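Local coordinates for protein teichoic acid D-alanine hydrolase (PDB 5ZH8) that hydrolyses the ester-linked D-alanyl groups of wall teichoic acid and lipoteichoic acid in the Staphylococcus aureus cell wall, influencing methicillin resistance and autolysis, at residues K138-E143 / K221-V226; P166-M171 / Q324-Y329; K194-R199 / Y216-K221. One frame throughout, in Å; residues are numbered along the deposited sequence.

Contact 1: K138-E143 / K221-V226; sequences KQLEEE and KVIEEV
K221 NZ is gripped by two carboxylates: E224 OE1, one turn further along helix 213-227 at 2.7 Å, and D190 OD1 of helix 189-199. This salt-bridged flank lies behind the apolar seam that joins 221-226 to the C-terminal part of helix 129-142, a helix-helix contact in the serine beta-lactamase-like fold; helix 129-142 starts within the SxxK motif of this family and carries its lysine. The ammonium meets E224 OE1 nearly end-on to its C-O bond. E224 OE2 takes the backbone N of Y231, so the buried carboxylate has a partner on each oxygen.

The seam itself turns on L140. Its CG stands beside the backbone N (chi1 -72°) and the branch then runs outward (chi2 176°), which pushes CD1 into the facing helix. The leucine and V226 meet tip to tip, with L140 CD1 3.6 Å from V226 CG2, while I223 crosses it at a slant, its CG1 3.9 Å from L140 CD1. I223 and V226 are three residues apart, close to one helical turn, and therefore offer two beta-branched side chains to one leucine methyl. Y155 of helix 152-155 packs against V226 and V222. Away from the seam, K138 NZ lies 3.6 Å from E141 OE1 in a long salt bridge, and E141 OE2 also hydrogen-bonds with Y331 OH.

Contact 2: P166-M171 / Q324-Y329; sequences PLKDLM and QYPDEY
K168 NZ donates a 2.9 Å hydrogen bond to Q324 O, linking helix 167-171 to the loop before strand 329-330. In this beta-lactamase-like fold the bond ties a short helix of the mainly helical region to the loop leading into an outer strand of the large antiparallel sheet. The donor stands 39° out of the carbonyl plane, at a C=O...N angle of 112°, so it comes over the carbonyl instead of straight at it. A lysine suits the gap because it is long: CG lies anti to the backbone N (chi1 -169°), and the chain beyond is extended. P326 CD lies beside the ammonium, 4.2 Å from K168 NZ.

The second touch is made by Y329, whose ring presents its edge to the end of the helix. M171 O lies in the ring plane, 3.5 Å from Y329 CE2, where the CE2 side of the ring edge faces the oxygen. The same carbonyl accepts the hydroxyl of Y216, which gives this backbone oxygen a true hydrogen bond beside the weaker ring-edge approach. Further out, Y334 meets Y329 edge-to-face and H173 packs obliquely against it, which probably helps set the tilt of the ring. On the helix side, L167 packs on L219, V152 and Y155, and L170 on V218 and V152, while D169 is held by K207 and Q174. P166 occupies the N-cap position, and its O accepts D169 N at 3.0 Å in the first turn.

Contact 3: K194-R199 / Y216-K221; sequences KAIQKR and YLVLAK
I196 lies over the adjoining pair L217 and V218, and it is the one side chain of 194-199 that touches 216-221. Its two branches divide the work. CG2, anti to the backbone N, meets V218 CG2 at 4.2 Å, the two side chains running aslant to each other. CG1 takes the place beside the N (chi1 -71°) and continues extended (chi2 163°), which carries CD1 to 4.2 Å from L217 CB. The beta-branch of isoleucine gives it two arms, one for each of two successive residues. The contact is modest, burying 109 Å² over both sides, and contains no polar bond.

V218 also has two faces to fill: CG2 serves I196, whereas CG1 packs on L170 of helix 167-171. L217 lies against L189 and A285, and Y180 covers I196 from a loop. Within helix 213-227, L219 CD1 sits 3.9 Å above the centre of one face of the Y216 ring. At the side of helix 189-199, the polar Q197 bonds through NE2 to K160 O, and K194 makes a cation-pi contact with W158. Buried I196 set against exposed K194, K198 and R199 is the mark of an amphipathic helix, here helix 189-199 packed on helix 213-227 in the helical part of a serine beta-lactamase-like fold.

Helix 213-227 ties the set together: it supplies one side of contacts 1 and 3, which share K221 and have centres about 15 Å apart, and Y216 near its start reaches contact 2. Contact 3, the most local, is nested along the chain inside the loops closed by both others, while contacts 1 and 2 alternate in sequence. Contact 2 has its centre about 16 Å from that of contact 1 and 17 Å from that of contact 3. L167 also packs on V222, and helices 129-142, 167-171 and 189-199 gather round helix 213-227. Through residues 324-329 the contacts bind the helical part to one edge of the large sheet, consistent with this family's two-part layout.

Contact 1: K138-E143 / K221-V226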
loop_
_atom_site.group_PDB
_atom_site.type_symbol
_atom_site.label_atom_id
_atom_site.label_comp_id
_atom_site.label_asym_id
_atom_site.label_seq_id
_atom_site.Cartn_x
_atom_site.Cartn_y
_atom_site.Cartn_z
ATOM N N LYS A 138 28.721 9.767 7.152
ATOM C CA LYS A 138 29.274 10.267 8.403
ATOM C C LYS A 138 30.713 9.789 8.585
ATOM O O LYS A 138 31.587 10.567 8.982
ATOM C CB LYS A 138 28.408 9.848 9.598
ATOM C CG LYS A 138 28.922 10.342 10.950
ATOM C CD LYS A 138 28.929 11.866 11.083
ATOM C CE LYS A 138 27.532 12.402 11.381
ATOM N NZ LYS A 138 27.392 13.834 11.014
ATOM N N GLN A 139 30.953 8.516 8.284
ATOM C CA GLN A 139 32.306 7.973 8.324
ATOM C C GLN A 139 33.262 8.781 7.440
ATOM O O GLN A 139 34.355 9.144 7.871
ATOM C CB GLN A 139 32.311 6.514 7.891
ATOM C CG GLN A 139 31.856 5.546 8.970
ATOM C CD GLN A 139 31.698 4.130 8.443
ATOM O OE1 GLN A 139 31.665 3.910 7.231
ATOM N NE2 GLN A 139 31.595 3.164 9.353
ATOM N N LEU A 140 32.833 9.067 6.216
ATOM C CA LEU A 140 33.631 9.843 5.274
ATOM C C LEU A 140 33.890 11.276 5.732
ATOM O O LEU A 140 34.933 11.842 5.422
ATOM C CB LEU A 140 32.970 9.855 3.889
ATOM C CG LEU A 140 33.050 8.526 3.137
ATOM C CD1 LEU A 140 32.280 8.618 1.836
ATOM C CD2 LEU A 140 34.499 8.137 2.881
ATOM N N GLU A 141 32.940 11.856 6.460
ATOM C CA GLU A 141 33.106 13.193 7.038
ATOM C C GLU A 141 34.215 13.197 8.081
ATOM O O GLU A 141 35.064 14.088 8.079
ATOM C CB GLU A 141 31.798 13.680 7.669
ATOM C CG GLU A 141 30.697 13.973 6.668
ATOM C CD GLU A 141 29.355 14.181 7.329
ATOM O OE1 GLU A 141 29.262 15.063 8.199
ATOM O OE2 GLU A 141 28.393 13.471 6.977
ATOM N N GLU A 142 34.215 12.182 8.944
ATOM C CA GLU A 142 35.214 12.045 10.003
ATOM C C GLU A 142 36.588 11.589 9.476
ATOM O O GLU A 142 37.608 11.782 10.131
ATOM C CB GLU A 142 34.711 11.074 11.072
ATOM C CG GLU A 142 33.424 11.505 11.774
ATOM C CD GLU A 142 33.521 12.875 12.427
ATOM O OE1 GLU A 142 34.511 13.126 13.153
ATOM O OE2 GLU A 142 32.598 13.696 12.213
ATOM N N GLU A 143 36.601 10.971 8.296
ATOM C CA GLU A 143 37.845 10.675 7.585
ATOM C C GLU A 143 38.377 11.893 6.820
ATOM O O GLU A 143 39.471 11.843 6.271
ATOM C CB GLU A 143 37.637 9.504 6.622
ATOM C CG GLU A 143 37.423 8.171 7.320
ATOM C CD GLU A 143 37.178 7.025 6.354
ATOM O OE1 GLU A 143 37.505 7.164 5.153
ATOM O OE2 GLU A 143 36.667 5.974 6.797
ATOM N N LYS A 221 26.533 7.341 -4.956
ATOM C CA LYS A 221 27.516 7.550 -6.013
ATOM C C LYS A 221 28.650 8.470 -5.546
ATOM O O LYS A 221 29.815 8.268 -5.913
ATOM C CB LYS A 221 26.850 8.123 -7.267
ATOM C CG LYS A 221 27.758 8.184 -8.487
ATOM C CD LYS A 221 28.113 6.788 -8.988
ATOM C CE LYS A 221 29.574 6.695 -9.406
ATOM N NZ LYS A 221 30.042 5.284 -9.483
ATOM N N VAL A 222 28.302 9.477 -4.741
ATOM C CA VAL A 222 29.293 10.351 -4.104
ATOM C C VAL A 222 30.277 9.502 -3.293
ATOM O O VAL A 222 31.499 9.683 -3.388
ATOM C CB VAL A 222 28.617 11.415 -3.194
ATOM C CG1 VAL A 222 29.635 12.102 -2.285
ATOM C CG2 VAL A 222 27.872 12.451 -4.029
ATOM N N ILE A 223 29.734 8.572 -2.508
ATOM C CA ILE A 223 30.549 7.649 -1.722
ATOM C C ILE A 223 31.496 6.881 -2.637
ATOM O O ILE A 223 32.689 6.792 -2.365
ATOM C CB ILE A 223 29.679 6.662 -0.905
ATOM C CG1 ILE A 223 28.936 7.406 0.211
ATOM C CG2 ILE A 223 30.522 5.541 -0.304
ATOM C CD1 ILE A 223 27.778 6.636 0.801
ATOM N N GLU A 224 30.961 6.335 -3.722
ATOM C CA GLU A 224 31.778 5.564 -4.652
ATOM C C GLU A 224 32.883 6.410 -5.279
ATOM O O GLU A 224 34.021 5.959 -5.390
ATOM C CB GLU A 224 30.914 4.936 -5.748
ATOM C CG GLU A 224 30.100 3.744 -5.278
ATOM C CD GLU A 224 29.416 3.019 -6.416
ATOM O OE1 GLU A 224 29.250 3.618 -7.505
ATOM O OE2 GLU A 224 29.045 1.843 -6.217
ATOM N N GLU A 225 32.536 7.636 -5.669
ATOM C CA GLU A 225 33.457 8.527 -6.377
ATOM C C GLU A 225 34.608 8.995 -5.485
ATOM O O GLU A 225 35.744 9.023 -5.932
ATOM C CB GLU A 225 32.698 9.744 -6.927
ATOM C CG GLU A 225 33.470 10.574 -7.939
ATOM C CD GLU A 225 33.648 9.877 -9.273
ATOM O OE1 GLU A 225 32.750 9.089 -9.670
ATOM O OE2 GLU A 225 34.687 10.131 -9.929
ATOM N N VAL A 226 34.310 9.366 -4.238
ATOM C CA VAL A 226 35.337 9.876 -3.319
ATOM C C VAL A 226 36.254 8.774 -2.823
ATOM O O VAL A 226 37.436 9.018 -2.588
ATOM C CB VAL A 226 34.753 10.614 -2.089
ATOM C CG1 VAL A 226 33.938 11.823 -2.512
ATOM C CG2 VAL A 226 33.942 9.678 -1.209
#

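Contact 2: P166-M171 / Q324-Y329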
loop_
_atom_site.group_PDB
_atom_site.type_symbol
_atom_site.label_atom_id
_atom_site.label_comp_id
_atom_site.label_asym_id
_atom_site.label_seq_id
_atom_site.Cartn_x
_atom_site.Cartn_y
_atom_site.Cartn_z
ATOM N N PRO A 166 24.038 21.378 -1.821
ATOM C CA PRO A 166 24.950 20.815 -0.823
ATOM C C PRO A 166 24.591 19.368 -0.495
ATOM O O PRO A 166 23.423 18.992 -0.598
ATOM C CB PRO A 166 24.759 21.727 0.398
ATOM C CG PRO A 166 23.446 22.388 0.199
ATOM C CD PRO A 166 23.231 22.487 -1.281
ATOM N N LEU A 167 25.590 18.569 -0.118
ATOM C CA LEU A 167 25.360 17.174 0.266
ATOM C C LEU A 167 24.280 17.076 1.336
ATOM O O LEU A 167 23.498 16.129 1.342
ATOM C CB LEU A 167 26.642 16.533 0.803
ATOM C CG LEU A 167 27.779 16.242 -0.168
ATOM C CD1 LEU A 167 28.956 15.646 0.592
ATOM C CD2 LEU A 167 27.323 15.296 -1.270
ATOM N N LYS A 168 24.257 18.057 2.239
ATOM C CA LYS A 168 23.298 18.098 3.337
ATOM C C LYS A 168 21.853 18.144 2.844
ATOM O O LYS A 168 20.983 17.524 3.450
ATOM C CB LYS A 168 23.574 19.298 4.250
ATOM C CG LYS A 168 22.792 19.252 5.552
ATOM C CD LYS A 168 23.159 20.366 6.512
ATOM C CE LYS A 168 22.791 19.973 7.940
ATOM N NZ LYS A 168 22.715 21.130 8.876
ATOM N N ASP A 169 21.603 18.878 1.763
ATOM C CA ASP A 169 20.256 18.990 1.201
ATOM C C ASP A 169 19.762 17.685 0.566
ATOM O O ASP A 169 18.563 17.417 0.557
ATOM C CB ASP A 169 20.186 20.141 0.190
ATOM C CG ASP A 169 20.198 21.508 0.854
ATOM O OD1 ASP A 169 20.184 21.566 2.096
ATOM O OD2 ASP A 169 20.225 22.529 0.134
ATOM N N LEU A 170 20.680 16.880 0.039
ATOM C CA LEU A 170 20.345 15.536 -0.413
ATOM C C LEU A 170 20.026 14.656 0.788
ATOM O O LEU A 170 18.990 14.000 0.834
ATOM C CB LEU A 170 21.507 14.911 -1.177
ATOM C CG LEU A 170 22.003 15.592 -2.446
ATOM C CD1 LEU A 170 23.321 14.966 -2.868
ATOM C CD2 LEU A 170 20.987 15.463 -3.562
ATOM N N MET A 171 20.935 14.655 1.755
ATOM C CA MET A 171 20.798 13.876 2.981
ATOM C C MET A 171 19.478 14.148 3.701
ATOM O O MET A 171 18.850 13.221 4.211
ATOM C CB MET A 171 21.987 14.175 3.909
ATOM C CG MET A 171 21.991 13.426 5.233
ATOM S SD MET A 171 21.024 14.235 6.526
ATOM C CE MET A 171 22.035 15.656 6.912
ATOM N N GLN A 324 22.438 22.063 13.008
ATOM C CA GLN A 324 23.104 20.877 12.476
ATOM C C GLN A 324 22.117 19.794 12.089
ATOM O O GLN A 324 22.200 19.241 10.988
ATOM C CB GLN A 324 24.085 20.317 13.505
ATOM C CG GLN A 324 24.959 19.202 12.960
ATOM C CD GLN A 324 25.971 18.692 13.957
ATOM O OE1 GLN A 324 26.114 19.236 15.055
ATOM N NE2 GLN A 324 26.676 17.636 13.585
ATOM N N TYR A 325 21.200 19.492 13.005
ATOM C CA TYR A 325 20.167 18.481 12.802
ATOM C C TYR A 325 18.792 19.144 12.920
ATOM O O TYR A 325 18.132 19.017 13.951
ATOM C CB TYR A 325 20.310 17.371 13.842
ATOM C CG TYR A 325 21.594 16.588 13.715
ATOM C CD1 TYR A 325 21.723 15.585 12.770
ATOM C CD2 TYR A 325 22.683 16.853 14.539
ATOM C CE1 TYR A 325 22.900 14.865 12.644
ATOM C CE2 TYR A 325 23.863 16.140 14.429
ATOM C CZ TYR A 325 23.965 15.143 13.476
ATOM O OH TYR A 325 25.131 14.417 13.343
ATOM N N PRO A 326 18.363 19.869 11.870
ATOM C CA PRO A 326 17.125 20.656 11.927
ATOM C C PRO A 326 15.851 19.825 11.981
ATOM O O PRO A 326 14.872 20.247 12.588
ATOM C CB PRO A 326 17.166 21.463 10.628
ATOM C CG PRO A 326 17.969 20.631 9.701
ATOM C CD PRO A 326 19.020 19.989 10.555
ATOM N N ASP A 327 15.868 18.662 11.346
ATOM C CA ASP A 327 14.685 17.820 11.236
ATOM C C ASP A 327 14.868 16.560 12.060
ATOM O O ASP A 327 15.969 16.261 12.523
ATOM C CB ASP A 327 14.429 17.457 9.763
ATOM C CG ASP A 327 14.371 18.686 8.854
ATOM O OD1 ASP A 327 13.861 19.715 9.339
ATOM O OD2 ASP A 327 14.862 18.650 7.700
ATOM N N GLU A 328 13.775 15.829 12.251
ATOM C CA GLU A 328 13.825 14.523 12.901
ATOM C C GLU A 328 14.650 13.580 12.042
ATOM O O GLU A 328 15.421 12.764 12.556
ATOM C CB GLU A 328 12.416 13.955 13.093
ATOM C CG GLU A 328 11.567 14.738 14.081
ATOM C CD GLU A 328 10.203 14.117 14.325
ATOM O OE1 GLU A 328 9.733 13.321 13.478
ATOM O OE2 GLU A 328 9.594 14.433 15.371
ATOM N N TYR A 329 14.492 13.715 10.728
ATOM C CA TYR A 329 15.218 12.890 9.769
ATOM C C TYR A 329 16.681 13.313 9.653
ATOM O O TYR A 329 16.980 14.495 9.562
ATOM C CB TYR A 329 14.556 12.978 8.396
ATOM C CG TYR A 329 15.001 11.906 7.438
ATOM C CD1 TYR A 329 14.467 10.638 7.508
ATOM C CD2 TYR A 329 15.959 12.157 6.462
ATOM C CE1 TYR A 329 14.851 9.646 6.640
ATOM C CE2 TYR A 329 16.357 11.163 5.587
ATOM C CZ TYR A 329 15.795 9.911 5.684
ATOM O OH TYR A 329 16.160 8.903 4.826
#

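Contact 3: K194-R199 / Y216-K221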
loop_
_atom_site.group_PDB
_atom_site.type_symbol
_atom_site.label_atom_id
_atom_site.label_comp_id
_atom_site.label_asym_id
_atom_site.label_seq_id
_atom_site.Cartn_x
_atom_site.Cartn_y
_atom_site.Cartn_z
ATOM N N LYS A 194 22.983 9.202 -13.418
ATOM C CA LYS A 194 23.095 9.959 -14.664
ATOM C C LYS A 194 21.715 10.261 -15.255
ATOM O O LYS A 194 21.546 11.239 -15.968
ATOM C CB LYS A 194 24.013 9.250 -15.674
ATOM C CG LYS A 194 25.378 9.924 -15.771
ATOM C CD LYS A 194 26.521 8.999 -16.162
ATOM C CE LYS A 194 27.851 9.761 -16.162
ATOM N NZ LYS A 194 28.935 9.130 -16.976
ATOM N N ALA A 195 20.730 9.426 -14.949
ATOM C CA ALA A 195 19.340 9.717 -15.307
ATOM C C ALA A 195 18.788 10.874 -14.472
ATOM O O ALA A 195 18.158 11.786 -15.014
ATOM C CB ALA A 195 18.470 8.478 -15.145
ATOM N N ILE A 196 19.037 10.829 -13.161
ATOM C CA ILE A 196 18.601 11.873 -12.218
ATOM C C ILE A 196 19.204 13.234 -12.547
ATOM O O ILE A 196 18.580 14.272 -12.345
ATOM C CB ILE A 196 19.045 11.529 -10.770
ATOM C CG1 ILE A 196 18.246 10.349 -10.210
ATOM C CG2 ILE A 196 18.906 12.729 -9.839
ATOM C CD1 ILE A 196 18.896 9.704 -9.002
ATOM N N GLN A 197 20.440 13.224 -13.026
ATOM C CA GLN A 197 21.123 14.463 -13.391
ATOM C C GLN A 197 20.446 15.133 -14.590
ATOM O O GLN A 197 20.296 16.349 -14.604
ATOM C CB GLN A 197 22.622 14.211 -13.640
ATOM C CG GLN A 197 23.463 15.466 -13.808
ATOM C CD GLN A 197 23.430 16.052 -15.203
ATOM O OE1 GLN A 197 23.257 15.336 -16.185
ATOM N NE2 GLN A 197 23.604 17.363 -15.294
ATOM N N LYS A 198 20.026 14.340 -15.576
ATOM C CA LYS A 198 19.292 14.864 -16.728
ATOM C C LYS A 198 17.949 15.493 -16.315
ATOM O O LYS A 198 17.605 16.584 -16.778
ATOM C CB LYS A 198 19.084 13.772 -17.793
ATOM C CG LYS A 198 18.563 14.272 -19.133
ATOM C CD LYS A 198 19.578 15.130 -19.873
ATOM C CE LYS A 198 19.120 15.406 -21.298
ATOM N NZ LYS A 198 20.062 16.272 -22.065
ATOM N N ARG A 199 17.197 14.813 -15.452
ATOM C CA ARG A 199 15.918 15.339 -14.988
ATOM C C ARG A 199 16.127 16.624 -14.199
ATOM O O ARG A 199 15.361 17.564 -14.341
ATOM C CB ARG A 199 15.189 14.323 -14.125
ATOM C CG ARG A 199 14.833 13.037 -14.848
ATOM C CD ARG A 199 13.571 12.440 -14.263
ATOM N NE ARG A 199 12.405 13.233 -14.647
ATOM C CZ ARG A 199 11.276 13.334 -13.946
ATOM N NH1 ARG A 199 11.117 12.704 -12.778
ATOM N NH2 ARG A 199 10.289 14.096 -14.415
ATOM N N TYR A 216 19.418 9.710 -2.079
ATOM C CA TYR A 216 20.379 8.765 -1.517
ATOM C C TYR A 216 21.069 7.894 -2.570
ATOM O O TYR A 216 22.112 7.303 -2.288
ATOM C CB TYR A 216 19.745 7.931 -0.398
ATOM C CG TYR A 216 19.760 8.678 0.920
ATOM C CD1 TYR A 216 19.048 9.865 1.075
ATOM C CD2 TYR A 216 20.514 8.225 1.998
ATOM C CE1 TYR A 216 19.067 10.559 2.270
ATOM C CE2 TYR A 216 20.540 8.916 3.196
ATOM C CZ TYR A 216 19.821 10.084 3.325
ATOM O OH TYR A 216 19.847 10.784 4.512
ATOM N N LEU A 217 20.510 7.830 -3.779
ATOM C CA LEU A 217 21.227 7.229 -4.914
ATOM C C LEU A 217 22.406 8.111 -5.346
ATOM O O LEU A 217 23.485 7.600 -5.639
ATOM C CB LEU A 217 20.290 6.973 -6.101
ATOM C CG LEU A 217 19.169 5.962 -5.867
ATOM C CD1 LEU A 217 18.257 5.904 -7.081
ATOM C CD2 LEU A 217 19.723 4.580 -5.546
ATOM N N VAL A 218 22.196 9.428 -5.373
ATOM C CA VAL A 218 23.270 10.392 -5.648
ATOM C C VAL A 218 24.348 10.355 -4.566
ATOM O O VAL A 218 25.543 10.447 -4.867
ATOM C CB VAL A 218 22.728 11.845 -5.711
ATOM C CG1 VAL A 218 23.868 12.861 -5.731
ATOM C CG2 VAL A 218 21.802 12.019 -6.907
ATOM N N LEU A 219 23.918 10.248 -3.309
ATOM C CA LEU A 219 24.846 10.145 -2.178
ATOM C C LEU A 219 25.655 8.857 -2.225
ATOM O O LEU A 219 26.834 8.853 -1.887
ATOM C CB LEU A 219 24.111 10.232 -0.838
ATOM C CG LEU A 219 23.622 11.616 -0.403
ATOM C CD1 LEU A 219 22.809 11.505 0.876
ATOM C CD2 LEU A 219 24.769 12.602 -0.267
ATOM N N ALA A 220 25.019 7.766 -2.633
ATOM C CA ALA A 220 25.721 6.498 -2.805
ATOM C C ALA A 220 26.816 6.619 -3.874
ATOM O O ALA A 220 27.904 6.070 -3.712
ATOM C CB ALA A 220 24.740 5.390 -3.167
ATOM N N LYS A 221 26.533 7.341 -4.956
ATOM C CA LYS A 221 27.516 7.550 -6.013
ATOM C C LYS A 221 28.650 8.470 -5.546
ATOM O O LYS A 221 29.815 8.268 -5.913
ATOM C CB LYS A 221 26.850 8.123 -7.267
ATOM C CG LYS A 221 27.758 8.184 -8.487
ATOM C CD LYS A 221 28.113 6.788 -8.988
ATOM C CE LYS A 221 29.574 6.695 -9.406
ATOM N NZ LYS A 221 30.042 5.284 -9.483
#